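Local coordinates for probable sugar ABC transporter, sugar-binding protein (Streptococcus pneumoniae, PDB 2W7Y) that binds the blood group A trisaccharide and probably delivers such glycans to an ABC transporter for carbohydrate uptake, at residues T158-D166 against M287-Y298; T333-E343 against S350-S360. All coordinates share one frame; numbering follows the deposited sequence.

Contact 1. Residues T158-D166 against M287-Y298; sequences TMGLWYNKD and MSKNPSLAPGIY
An antiparallel strand pair in the core sheet of one lobe of what is, as in relatives, a two-lobed solute-binding fold joins Leu161-Asn164 to Leu293-Gly296; Trp162 and Pro295 form a non-hydrogen-bonded pair across it. The short strand axes run 143° apart and approach to 4.5 Å. Leu161 and Gly296 exchange two backbone bonds, as do Tyr163 and Ala294; Lys165 N extends the series to Ser292 O at 2.8 Å. The Trp162 indole is sandwiched: Met287 CG lies 4.0 Å from the centroid of the six-membered ring, and the selenium (SE) of Met287, modelled as selenomethionine, stands over the five-membered ring, 18° off its normal, in the manner of a Met-aromatic contact, while Pro295 CB lies over the opposite face, displaced to the rim. The indole NE1 is hydrogen-bonded to Gly280 O. Strand 157-164 also pairs with strands 276-277 and 302-306. Leu161 CG stands between its backbone N and carbonyl carbon (chi1 88°), and from there CD1 reaches over the phenol face, 3.9 Å from the Tyr298 centroid. Before helix 165-171, Asn164 is the N-cap, its OD1 accepting a weak bond from Asp166 N, and Ser292 OG donates to Asp166 OD2 at 2.6 Å, from above the carboxylate plane.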
loop_
_atom_site.group_PDB
_atom_site.type_symbol
_atom_site.label_atom_id
_atom_site.label_comp_id
_atom_site.label_asym_id
_atom_site.label_seq_id
_atom_site.Cartn_x
_atom_site.Cartn_y
_atom_site.Cartn_z
ATOM N N THR A 158 5.177 -2.489 2.072
ATOM C CA THR A 158 6.525 -1.947 2.142
ATOM C C THR A 158 6.720 -1.050 0.930
ATOM O O THR A 158 6.731 -1.525 -0.207
ATOM C CB THR A 158 7.564 -3.094 2.169
ATOM O OG1 THR A 158 7.230 -4.002 3.224
ATOM C CG2 THR A 158 8.991 -2.568 2.376
HETATM N N MSE A 159 6.860 0.248 1.178
HETATM C CA MSE A 159 6.837 1.227 0.094
HETATM C C MSE A 159 7.877 2.354 0.168
HETATM O O MSE A 159 7.847 3.192 1.075
HETATM C CB MSE A 159 5.426 1.805 -0.046
HETATM C CG MSE A 159 5.341 3.053 -0.898
HETATM SE SE MSE A 159 3.529 3.410 -1.475
HETATM C CE MSE A 159 2.622 3.333 0.233
ATOM N N GLY A 160 8.787 2.358 -0.802
ATOM C CA GLY A 160 9.611 3.523 -1.099
ATOM C C GLY A 160 9.070 4.173 -2.359
ATOM O O GLY A 160 7.863 4.391 -2.489
ATOM N N LEU A 161 9.954 4.481 -3.300
ATOM C CA LEU A 161 9.518 5.001 -4.591
ATOM C C LEU A 161 10.426 4.494 -5.720
ATOM O O LEU A 161 11.407 3.785 -5.461
ATOM C CB LEU A 161 9.375 6.542 -4.546
ATOM C CG LEU A 161 10.445 7.625 -4.810
ATOM C CD1 LEU A 161 10.199 8.834 -3.905
ATOM C CD2 LEU A 161 11.874 7.172 -4.659
ATOM N N TRP A 162 10.084 4.837 -6.961
ATOM C CA TRP A 162 10.893 4.454 -8.115
ATOM C C TRP A 162 11.243 5.673 -8.954
ATOM O O TRP A 162 10.452 6.608 -9.056
ATOM C CB TRP A 162 10.175 3.405 -8.967
ATOM C CG TRP A 162 9.843 2.149 -8.207
ATOM C CD1 TRP A 162 8.707 1.903 -7.486
ATOM C CD2 TRP A 162 10.652 0.972 -8.095
ATOM N NE1 TRP A 162 8.759 0.646 -6.935
ATOM C CE2 TRP A 162 9.942 0.054 -7.287
ATOM C CE3 TRP A 162 11.908 0.601 -8.600
ATOM C CZ2 TRP A 162 10.449 -1.214 -6.970
ATOM C CZ3 TRP A 162 12.412 -0.654 -8.282
ATOM C CH2 TRP A 162 11.681 -1.550 -7.478
ATOM N N TYR A 163 12.433 5.664 -9.547
ATOM C CA TYR A 163 12.876 6.781 -10.374
ATOM C C TYR A 163 13.667 6.318 -11.594
ATOM O O TYR A 163 14.299 5.256 -11.571
ATOM C CB TYR A 163 13.679 7.792 -9.545
ATOM C CG TYR A 163 15.122 7.412 -9.293
ATOM C CD1 TYR A 163 15.456 6.465 -8.324
ATOM C CD2 TYR A 163 16.157 8.014 -10.014
ATOM C CE1 TYR A 163 16.780 6.117 -8.084
ATOM C CE2 TYR A 163 17.487 7.674 -9.783
ATOM C CZ TYR A 163 17.789 6.723 -8.819
ATOM O OH TYR A 163 19.098 6.386 -8.585
ATOM N N ASN A 164 13.608 7.116 -12.659
ATOM C CA ASN A 164 14.366 6.857 -13.876
ATOM C C ASN A 164 15.745 7.504 -13.793
ATOM O O ASN A 164 15.867 8.732 -13.822
ATOM C CB ASN A 164 13.598 7.359 -15.106
ATOM C CG ASN A 164 14.198 6.875 -16.419
ATOM O OD1 ASN A 164 15.399 6.992 -16.656
ATOM N ND2 ASN A 164 13.352 6.338 -17.288
ATOM N N LYS A 165 16.776 6.665 -13.698
ATOM C CA LYS A 165 18.168 7.118 -13.570
ATOM C C LYS A 165 18.641 7.967 -14.754
ATOM O O LYS A 165 19.411 8.914 -14.573
ATOM C CB LYS A 165 19.114 5.928 -13.371
ATOM C CG LYS A 165 18.834 5.090 -12.123
ATOM C CD LYS A 165 19.815 3.923 -11.994
ATOM C CE LYS A 165 19.495 2.811 -12.985
ATOM N NZ LYS A 165 20.551 1.764 -13.021
ATOM N N ASP A 166 18.174 7.624 -15.955
ATOM C CA ASP A 166 18.582 8.315 -17.186
ATOM C C ASP A 166 17.998 9.720 -17.300
ATOM O O ASP A 166 18.705 10.658 -17.666
ATOM C CB ASP A 166 18.220 7.495 -18.431
ATOM C CG ASP A 166 18.945 6.160 -18.490
ATOM O OD1 ASP A 166 19.931 5.966 -17.745
ATOM O OD2 ASP A 166 18.526 5.297 -19.294
HETATM N N MSE A 287 8.934 -3.477 -13.033
HETATM C CA MSE A 287 9.995 -2.488 -13.088
HETATM C C MSE A 287 11.301 -3.044 -13.662
HETATM O O MSE A 287 12.015 -2.339 -14.379
HETATM C CB MSE A 287 10.204 -1.896 -11.695
HETATM C CG MSE A 287 10.219 -0.384 -11.672
HETATM SE SE MSE A 287 8.489 0.525 -11.583
HETATM C CE MSE A 287 7.635 0.002 -13.249
ATOM N N SER A 288 11.586 -4.313 -13.369
ATOM C CA SER A 288 12.832 -4.975 -13.780
ATOM C C SER A 288 13.003 -5.100 -15.296
ATOM O O SER A 288 14.101 -5.381 -15.780
ATOM C CB SER A 288 12.936 -6.361 -13.137
ATOM O OG SER A 288 11.977 -7.254 -13.679
ATOM N N LYS A 289 11.912 -4.898 -16.033
ATOM C CA LYS A 289 11.919 -4.944 -17.500
ATOM C C LYS A 289 12.722 -3.782 -18.093
ATOM O O LYS A 289 13.352 -3.921 -19.141
ATOM C CB LYS A 289 10.481 -4.919 -18.037
ATOM C CG LYS A 289 9.554 -6.007 -17.463
ATOM C CD LYS A 289 9.837 -7.372 -18.086
ATOM C CE LYS A 289 8.659 -8.323 -17.916
ATOM N NZ LYS A 289 8.834 -9.567 -18.720
ATOM N N ASN A 290 12.695 -2.642 -17.407
ATOM C CA ASN A 290 13.444 -1.461 -17.809
ATOM C C ASN A 290 14.578 -1.211 -16.805
ATOM O O ASN A 290 14.324 -0.832 -15.663
ATOM C CB ASN A 290 12.495 -0.255 -17.904
ATOM C CG ASN A 290 13.149 0.982 -18.505
ATOM O OD1 ASN A 290 14.373 1.080 -18.600
ATOM N ND2 ASN A 290 12.323 1.941 -18.912
ATOM N N PRO A 291 15.840 -1.432 -17.227
ATOM C CA PRO A 291 16.959 -1.321 -16.286
ATOM C C PRO A 291 17.332 0.127 -15.929
ATOM O O PRO A 291 18.198 0.347 -15.077
ATOM C CB PRO A 291 18.117 -2.028 -17.016
ATOM C CG PRO A 291 17.538 -2.573 -18.310
ATOM C CD PRO A 291 16.299 -1.786 -18.581
ATOM N N SER A 292 16.671 1.098 -16.567
ATOM C CA SER A 292 16.900 2.520 -16.300
ATOM C C SER A 292 16.296 2.977 -14.978
ATOM O O SER A 292 16.683 4.009 -14.436
ATOM C CB SER A 292 16.342 3.381 -17.437
ATOM O OG SER A 292 17.104 3.221 -18.622
ATOM N N LEU A 293 15.344 2.212 -14.459
ATOM C CA LEU A 293 14.620 2.635 -13.272
ATOM C C LEU A 293 15.049 1.906 -11.991
ATOM O O LEU A 293 15.330 0.701 -11.994
ATOM C CB LEU A 293 13.101 2.599 -13.509
ATOM C CG LEU A 293 12.560 1.457 -14.362
ATOM C CD1 LEU A 293 12.438 0.283 -13.457
ATOM C CD2 LEU A 293 11.216 1.765 -15.012
ATOM N N ALA A 294 15.115 2.664 -10.904
ATOM C CA ALA A 294 15.724 2.196 -9.676
ATOM C C ALA A 294 14.874 2.527 -8.443
ATOM O O ALA A 294 14.077 3.470 -8.463
ATOM C CB ALA A 294 17.125 2.784 -9.543
ATOM N N PRO A 295 15.022 1.732 -7.369
ATOM C CA PRO A 295 14.338 2.084 -6.127
ATOM C C PRO A 295 15.008 3.236 -5.369
ATOM O O PRO A 295 16.229 3.387 -5.400
ATOM C CB PRO A 295 14.409 0.793 -5.308
ATOM C CG PRO A 295 15.593 0.070 -5.824
ATOM C CD PRO A 295 15.775 0.467 -7.259
ATOM N N GLY A 296 14.187 4.041 -4.704
ATOM C CA GLY A 296 14.660 5.044 -3.768
ATOM C C GLY A 296 13.615 5.220 -2.692
ATOM O O GLY A 296 12.603 4.524 -2.686
ATOM N N ILE A 297 13.849 6.151 -1.776
ATOM C CA ILE A 297 12.838 6.504 -0.776
ATOM C C ILE A 297 12.599 8.015 -0.768
ATOM O O ILE A 297 13.159 8.741 -1.593
ATOM C CB ILE A 297 13.161 5.948 0.651
ATOM C CG1 ILE A 297 14.543 6.412 1.135
ATOM C CG2 ILE A 297 13.039 4.420 0.677
ATOM C CD1 ILE A 297 14.806 6.166 2.603
ATOM N N TYR A 298 11.776 8.472 0.168
ATOM C CA TYR A 298 11.289 9.848 0.203
ATOM C C TYR A 298 12.249 10.791 0.937
ATOM O O TYR A 298 13.082 10.322 1.718
ATOM C CB TYR A 298 9.884 9.872 0.820
ATOM C CG TYR A 298 8.886 9.044 0.038
ATOM C CD1 TYR A 298 8.060 9.632 -0.918
ATOM C CD2 TYR A 298 8.788 7.665 0.236
ATOM C CE1 TYR A 298 7.149 8.870 -1.645
ATOM C CE2 TYR A 298 7.889 6.897 -0.483
ATOM C CZ TYR A 298 7.073 7.501 -1.423
ATOM O OH TYR A 298 6.184 6.734 -2.141
HETATM O O HOH W 1 13.604 4.641 -20.326
#

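Contact 2. Residues T333-E343 against S350-S360; sequences TSDDVQKVIFE and SNENVNVKELS
The loop and short helix of Ser350-Ser360 return across the side of helix 335-343, with Asn351 and Phe342 as the two main points of attachment. The polar grip is at the helix start. Asn351 ND2 donates to the anti lone pair of Asp335 OD1 at 2.8 Å, with the carboxylate and amide planes 37° apart. The other end of the same amide, Asn351 OD1, accepts from Asn353 N at 3.0 Å, closing an Asx turn, so both ends of the group are engaged. Gln338 NE2 bonds to Ser334 O within its own segment and also to Met332 O.

Carbon-to-carbon packing continues along the helix: the aliphatic part of Gln338 (CG) meets Asn351 CB at 3.3 Å, and Val354 CG2 touches Gln338 CB. Further on, Phe342 extends with CG anti to its N (chi1 -177°), which carries the ring to the second helix. Val356 CG2 lies over one ring face, 4.1 Å from the Phe342 centroid, and Leu359 CB reaches Phe342 CE2 at 3.5 Å. Ser360 OG stands at the ring edge, near its plane, and itself donates to Val356 O. Leu371 and Ile375 of helix 366-379 also pack on Phe342, joining that helix to the assembly. The chemistry implies two kinds of attachment: a directional amide-carboxylate bond fixes the turn against the helix start, whereas dispersion contacts round one aromatic ring join the two helices, whose axes lie 57° apart.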
loop_
_atom_site.group_PDB
_atom_site.type_symbol
_atom_site.label_atom_id
_atom_site.label_comp_id
_atom_site.label_asym_id
_atom_site.label_seq_id
_atom_site.Cartn_x
_atom_site.Cartn_y
_atom_site.Cartn_z
ATOM N N THR A 333 0.066 -17.815 4.966
ATOM C CA THR A 333 1.035 -17.217 5.866
ATOM C C THR A 333 2.133 -18.241 6.241
ATOM O O THR A 333 3.060 -17.943 7.000
ATOM C CB THR A 333 0.259 -16.552 7.050
ATOM O OG1 THR A 333 0.113 -15.147 6.785
ATOM C CG2 THR A 333 0.910 -16.743 8.377
ATOM N N SER A 334 2.039 -19.431 5.646
ATOM C CA SER A 334 3.000 -20.511 5.875
ATOM C C SER A 334 4.340 -20.287 5.165
ATOM O O SER A 334 4.423 -19.532 4.193
ATOM C CB SER A 334 2.402 -21.862 5.462
ATOM O OG SER A 334 2.141 -21.905 4.071
ATOM N N ASP A 335 5.372 -20.969 5.662
ATOM C CA ASP A 335 6.741 -20.867 5.144
ATOM C C ASP A 335 6.843 -21.077 3.633
ATOM O O ASP A 335 7.501 -20.300 2.938
ATOM C CB ASP A 335 7.663 -21.858 5.870
ATOM C CG ASP A 335 8.005 -21.426 7.291
ATOM O OD1 ASP A 335 7.556 -20.341 7.725
ATOM O OD2 ASP A 335 8.734 -22.179 7.977
ATOM N N ASP A 336 6.190 -22.128 3.139
ATOM C CA ASP A 336 6.264 -22.512 1.727
ATOM C C ASP A 336 5.534 -21.552 0.784
ATOM O O ASP A 336 6.013 -21.275 -0.317
ATOM C CB ASP A 336 5.754 -23.947 1.530
ATOM C CG ASP A 336 6.658 -24.989 2.175
ATOM O OD1 ASP A 336 7.825 -24.674 2.497
ATOM O OD2 ASP A 336 6.197 -26.135 2.364
ATOM N N VAL A 337 4.382 -21.053 1.217
ATOM C CA VAL A 337 3.607 -20.094 0.423
ATOM C C VAL A 337 4.301 -18.729 0.375
ATOM O O VAL A 337 4.328 -18.076 -0.672
ATOM C CB VAL A 337 2.142 -19.974 0.927
ATOM C CG1 VAL A 337 1.398 -18.832 0.227
ATOM C CG2 VAL A 337 1.404 -21.295 0.729
ATOM N N GLN A 338 4.871 -18.316 1.506
ATOM C CA GLN A 338 5.584 -17.040 1.597
ATOM C C GLN A 338 6.854 -16.984 0.761
ATOM O O GLN A 338 7.241 -15.911 0.300
ATOM C CB GLN A 338 5.873 -16.666 3.052
ATOM C CG GLN A 338 5.132 -15.412 3.534
ATOM C CD GLN A 338 3.638 -15.542 3.428
ATOM O OE1 GLN A 338 2.921 -14.556 3.230
ATOM N NE2 GLN A 338 3.152 -16.769 3.541
ATOM N N LYS A 339 7.492 -18.135 0.563
ATOM C CA LYS A 339 8.623 -18.244 -0.357
ATOM C C LYS A 339 8.164 -17.965 -1.788
ATOM O O LYS A 339 8.871 -17.320 -2.559
ATOM C CB LYS A 339 9.276 -19.624 -0.259
ATOM C CG LYS A 339 10.579 -19.748 -1.043
ATOM C CD LYS A 339 11.244 -21.086 -0.830
ATOM C CE LYS A 339 12.599 -21.124 -1.524
ATOM N NZ LYS A 339 13.362 -22.350 -1.171
ATOM N N VAL A 340 6.972 -18.447 -2.127
ATOM C CA VAL A 340 6.342 -18.149 -3.415
ATOM C C VAL A 340 5.958 -16.669 -3.487
ATOM O O VAL A 340 6.115 -16.040 -4.533
ATOM C CB VAL A 340 5.108 -19.054 -3.682
ATOM C CG1 VAL A 340 4.449 -18.704 -5.012
ATOM C CG2 VAL A 340 5.509 -20.527 -3.659
ATOM N N ILE A 341 5.473 -16.123 -2.369
ATOM C CA ILE A 341 5.148 -14.695 -2.267
ATOM C C ILE A 341 6.358 -13.813 -2.589
ATOM O O ILE A 341 6.207 -12.791 -3.240
ATOM C CB ILE A 341 4.534 -14.307 -0.876
ATOM C CG1 ILE A 341 3.176 -14.999 -0.635
ATOM C CG2 ILE A 341 4.419 -12.789 -0.722
ATOM C CD1 ILE A 341 2.029 -14.574 -1.565
ATOM N N PHE A 342 7.549 -14.214 -2.153
ATOM C CA PHE A 342 8.768 -13.465 -2.474
ATOM C C PHE A 342 9.333 -13.751 -3.872
ATOM O O PHE A 342 9.669 -12.821 -4.601
ATOM C CB PHE A 342 9.850 -13.665 -1.400
ATOM C CG PHE A 342 11.101 -12.868 -1.649
ATOM C CD1 PHE A 342 11.096 -11.482 -1.527
ATOM C CD2 PHE A 342 12.282 -13.500 -2.022
ATOM C CE1 PHE A 342 12.246 -10.743 -1.771
ATOM C CE2 PHE A 342 13.437 -12.768 -2.263
ATOM C CZ PHE A 342 13.419 -11.388 -2.141
ATOM N N GLU A 343 9.427 -15.029 -4.241
ATOM C CA GLU A 343 10.136 -15.447 -5.462
ATOM C C GLU A 343 9.326 -15.355 -6.762
ATOM O O GLU A 343 9.857 -14.933 -7.790
ATOM C CB GLU A 343 10.698 -16.864 -5.306
ATOM C CG GLU A 343 11.799 -17.004 -4.262
ATOM C CD GLU A 343 12.477 -18.363 -4.301
ATOM O OE1 GLU A 343 13.700 -18.422 -4.051
ATOM O OE2 GLU A 343 11.797 -19.375 -4.585
ATOM N N SER A 350 5.044 -11.397 4.581
ATOM C CA SER A 350 4.762 -11.062 5.976
ATOM C C SER A 350 5.526 -11.989 6.916
ATOM O O SER A 350 5.854 -11.616 8.044
ATOM C CB SER A 350 3.258 -11.132 6.268
ATOM O OG SER A 350 2.769 -12.460 6.199
ATOM N N ASN A 351 5.807 -13.198 6.433
ATOM C CA ASN A 351 6.485 -14.222 7.216
ATOM C C ASN A 351 7.963 -13.904 7.395
ATOM O O ASN A 351 8.730 -13.895 6.430
ATOM C CB ASN A 351 6.300 -15.592 6.565
ATOM C CG ASN A 351 6.698 -16.741 7.471
ATOM O OD1 ASN A 351 7.368 -16.554 8.486
ATOM N ND2 ASN A 351 6.283 -17.945 7.101
ATOM N N GLU A 352 8.348 -13.656 8.644
ATOM C CA GLU A 352 9.709 -13.244 8.983
ATOM C C GLU A 352 10.709 -14.400 8.971
ATOM O O GLU A 352 11.912 -14.186 9.149
ATOM C CB GLU A 352 9.720 -12.512 10.327
ATOM C CG GLU A 352 9.004 -11.164 10.264
ATOM C CD GLU A 352 8.853 -10.490 11.615
ATOM O OE1 GLU A 352 9.138 -11.125 12.653
ATOM O OE2 GLU A 352 8.443 -9.312 11.631
ATOM N N ASN A 353 10.204 -15.618 8.758
ATOM C CA ASN A 353 11.043 -16.804 8.584
ATOM C C ASN A 353 11.640 -16.888 7.182
ATOM O O ASN A 353 12.590 -17.632 6.954
ATOM C CB ASN A 353 10.249 -18.083 8.874
ATOM C CG ASN A 353 9.921 -18.256 10.348
ATOM O OD1 ASN A 353 10.780 -18.082 11.214
ATOM N ND2 ASN A 353 8.678 -18.625 10.636
ATOM N N VAL A 354 11.069 -16.135 6.244
ATOM C CA VAL A 354 11.573 -16.083 4.873
ATOM C C VAL A 354 12.739 -15.103 4.801
ATOM O O VAL A 354 12.577 -13.909 5.058
ATOM C CB VAL A 354 10.470 -15.682 3.863
ATOM C CG1 VAL A 354 11.036 -15.611 2.450
ATOM C CG2 VAL A 354 9.320 -16.663 3.915
ATOM N N ASN A 355 13.915 -15.627 4.464
ATOM C CA ASN A 355 15.128 -14.822 4.383
ATOM C C ASN A 355 15.219 -14.074 3.052
ATOM O O ASN A 355 15.798 -14.567 2.084
ATOM C CB ASN A 355 16.370 -15.691 4.620
ATOM C CG ASN A 355 17.554 -14.894 5.149
ATOM O OD1 ASN A 355 17.575 -13.663 5.094
ATOM N ND2 ASN A 355 18.550 -15.602 5.671
ATOM N N VAL A 356 14.645 -12.876 3.029
ATOM C CA VAL A 356 14.575 -12.033 1.832
ATOM C C VAL A 356 15.953 -11.678 1.254
ATOM O O VAL A 356 16.134 -11.686 0.035
ATOM C CB VAL A 356 13.733 -10.743 2.101
ATOM C CG1 VAL A 356 14.062 -9.635 1.109
ATOM C CG2 VAL A 356 12.243 -11.067 2.088
ATOM N N LYS A 357 16.907 -11.364 2.132
ATOM C CA LYS A 357 18.262 -10.994 1.713
ATOM C C LYS A 357 19.007 -12.167 1.105
ATOM O O LYS A 357 19.581 -12.045 0.022
ATOM C CB LYS A 357 19.071 -10.420 2.878
ATOM C CG LYS A 357 19.047 -8.903 2.966
ATOM C CD LYS A 357 20.296 -8.362 3.639
ATOM C CE LYS A 357 21.494 -8.381 2.693
ATOM N NZ LYS A 357 22.721 -7.831 3.318
ATOM N N GLU A 358 18.999 -13.298 1.814
ATOM C CA GLU A 358 19.641 -14.528 1.357
ATOM C C GLU A 358 19.010 -15.044 0.063
ATOM O O GLU A 358 19.713 -15.543 -0.818
ATOM C CB GLU A 358 19.588 -15.592 2.457
ATOM C CG GLU A 358 20.154 -16.953 2.075
ATOM C CD GLU A 358 20.607 -17.752 3.286
ATOM O OE1 GLU A 358 19.800 -18.552 3.813
ATOM O OE2 GLU A 358 21.768 -17.571 3.715
ATOM N N LEU A 359 17.688 -14.925 -0.044
ATOM C CA LEU A 359 16.980 -15.298 -1.269
ATOM C C LEU A 359 17.341 -14.371 -2.434
ATOM O O LEU A 359 17.500 -14.827 -3.568
ATOM C CB LEU A 359 15.466 -15.356 -1.034
ATOM C CG LEU A 359 14.833 -16.722 -0.725
ATOM C CD1 LEU A 359 15.653 -17.584 0.247
ATOM C CD2 LEU A 359 13.410 -16.548 -0.227
ATOM N N SER A 360 17.484 -13.078 -2.144
ATOM C CA SER A 360 17.996 -12.106 -3.117
ATOM C C SER A 360 19.444 -12.410 -3.495
ATOM O O SER A 360 19.797 -12.330 -4.671
ATOM C CB SER A 360 17.894 -10.678 -2.579
ATOM O OG SER A 360 16.548 -10.306 -2.359
#

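Overall arrangement
From the N terminus, residues 158-166 come first, and 120 residues, half of them helical, intervene before 287-298 returns to close contact 1 as a long-range strand pairing. Contact 2 follows in series: 333-343 and 350-360 are separated by only six residues, so it closes a short local loop, and the two contacts neither nest nor cross. Their centres lie 22 Å apart. Contact 1 ties strand 157-164 to strand 293-296; contact 2 secures helix 335-343 to helix 356-361. Helix 366-379 packs against both. Contact 1 comes near the bound trisaccharide, the side chain of Met159 about 6 Å from its N-acetylgalactosamine, while in contact 2 the side chain of Ser350 stays about 10 Å from its galactose.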